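PDB 4ZEO: translation initiation factor eif-2b-like protein from Chaetomium thermophilum, which probably acts in translation initiation as the delta subunit of eIF2B, the decameric guanine nucleotide exchange factor for eIF2. Local coordinates for residues Ser176-Thr181 with Glu263-Ala268. Sequence-based numbering, arbitrary orientation.
Sequences SRLKAT and ERITLA
In the helical N-terminal domain of this eIF2B delta subunit, ahead of the Rossmann-like parallel sheet, helix 174-191 packs against the long helix 246-277, and Ile265 reaches over to Leu178 and Lys179. The closest pair of CA atoms, Lys179 and Ile265, is 7.6 Å apart. Ile265 lies within a wider pi-type turn, 263-266, of its helix. Its CG1 branch lies opposite the carbonyl carbon (chi1 -59°), and with chi2 extended the ethyl arm carries CD1 straight to the facing helix. That methyl lies 3.8 Å from Lys179 CB and 3.9 Å from Lys179 CA, so it rests on the root of the lysine rather than on its ammonium. On the neighbouring residue Leu178, CD2 meets the same Ile265 CD1 at 4.1 Å, a purely apolar touch; Leu178 also packs on Ala225 and Ala229 of helix 224-239, which ties a third helix to this seam. Away from the contact with helix 246-277, Arg177 O accepts hydrogen bonds from both the backbone N and the hydroxyl OG1 of Thr181, from opposite faces of its carbonyl plane. At the exposed border, Lys179 runs out fully extended past the isoleucine, and a water molecule accepts from its NZ at 2.7 Å and joins it to Thr266 OG1, 2.8 Å from the water oxygen.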
# COMPACT_ATOMS: atom_id res chain seq x y z
N SER A 176 5.25 1.21 1.24
CA SER A 176 6.60 1.61 1.67
C SER A 176 7.55 0.45 1.48
O SER A 176 8.69 0.62 1.05
CB SER A 176 6.65 1.98 3.15
OG SER A 176 5.99 3.19 3.41
N ARG A 177 7.08 -0.73 1.82
CA ARG A 177 7.90 -1.91 1.67
C ARG A 177 8.22 -2.12 0.19
O ARG A 177 9.38 -2.36 -0.17
CB ARG A 177 7.20 -3.14 2.26
CG ARG A 177 7.15 -3.14 3.78
CD ARG A 177 6.24 -4.26 4.27
NE ARG A 177 6.83 -5.56 3.97
CZ ARG A 177 6.20 -6.72 4.07
NH1 ARG A 177 4.93 -6.77 4.46
NH2 ARG A 177 6.85 -7.84 3.76
N LEU A 178 7.22 -1.95 -0.68
CA LEU A 178 7.42 -2.18 -2.11
C LEU A 178 8.44 -1.19 -2.71
O LEU A 178 9.36 -1.59 -3.43
CB LEU A 178 6.07 -2.08 -2.86
CG LEU A 178 6.16 -2.13 -4.40
CD1 LEU A 178 6.80 -3.41 -4.89
CD2 LEU A 178 4.80 -1.95 -5.04
N LYS A 179 8.29 0.09 -2.38
CA LYS A 179 9.20 1.11 -2.89
C LYS A 179 10.64 0.89 -2.45
O LYS A 179 11.56 0.99 -3.25
CB LYS A 179 8.74 2.50 -2.44
CG LYS A 179 9.35 3.63 -3.24
CD LYS A 179 9.07 4.99 -2.62
CE LYS A 179 9.73 6.08 -3.42
NZ LYS A 179 9.30 7.49 -3.05
N ALA A 180 10.83 0.56 -1.17
CA ALA A 180 12.16 0.31 -0.65
C ALA A 180 12.78 -0.88 -1.39
O ALA A 180 13.93 -0.84 -1.81
CB ALA A 180 12.10 0.05 0.87
N THR A 181 11.96 -1.91 -1.61
CA THR A 181 12.37 -3.09 -2.34
C THR A 181 12.76 -2.79 -3.78
O THR A 181 13.80 -3.25 -4.26
CB THR A 181 11.25 -4.15 -2.36
OG1 THR A 181 10.86 -4.47 -1.03
CG2 THR A 181 11.70 -5.43 -3.07
N GLU A 263 4.20 4.87 -11.74
CA GLU A 263 2.82 4.57 -12.07
C GLU A 263 2.05 3.82 -10.96
O GLU A 263 0.88 4.12 -10.71
CB GLU A 263 2.78 3.80 -13.38
CG GLU A 263 1.65 2.86 -13.56
CD GLU A 263 1.79 2.02 -14.81
OE1 GLU A 263 2.15 0.83 -14.71
OE2 GLU A 263 1.57 2.58 -15.91
N ARG A 264 2.69 2.89 -10.27
CA ARG A 264 1.97 2.13 -9.26
C ARG A 264 2.11 2.70 -7.84
O ARG A 264 1.40 2.27 -6.94
CB ARG A 264 2.44 0.66 -9.25
CG ARG A 264 2.64 -0.01 -10.59
CD ARG A 264 1.42 -0.02 -11.49
NE ARG A 264 0.41 -0.93 -10.99
CZ ARG A 264 0.22 -2.19 -11.37
NH1 ARG A 264 -0.75 -2.87 -10.78
NH2 ARG A 264 0.97 -2.78 -12.30
N ILE A 265 3.01 3.63 -7.62
CA ILE A 265 3.19 4.22 -6.29
C ILE A 265 3.01 5.73 -6.27
O ILE A 265 2.02 6.24 -5.73
CB ILE A 265 4.57 3.90 -5.71
CG1 ILE A 265 4.74 2.39 -5.61
CG2 ILE A 265 4.76 4.60 -4.34
CD1 ILE A 265 6.08 1.95 -5.07
N THR A 266 3.94 6.44 -6.89
CA THR A 266 3.96 7.90 -6.82
C THR A 266 2.74 8.58 -7.44
O THR A 266 2.03 9.30 -6.77
CB THR A 266 5.25 8.42 -7.47
OG1 THR A 266 6.32 7.59 -7.03
CG2 THR A 266 5.53 9.84 -7.06
N LEU A 267 2.48 8.31 -8.71
CA LEU A 267 1.31 8.87 -9.36
C LEU A 267 0.03 8.28 -8.76
O LEU A 267 -0.99 8.99 -8.63
CB LEU A 267 1.38 8.59 -10.86
CG LEU A 267 0.30 9.20 -11.73
CD1 LEU A 267 0.37 10.69 -11.63
CD2 LEU A 267 0.49 8.74 -13.15
N ALA A 268 0.09 7.00 -8.39
CA ALA A 268 -1.08 6.30 -7.85
C ALA A 268 -1.63 7.01 -6.61
O ALA A 268 -2.85 7.19 -6.49
CB ALA A 268 -0.75 4.84 -7.51
O HOH W 1 6.90 7.50 -4.30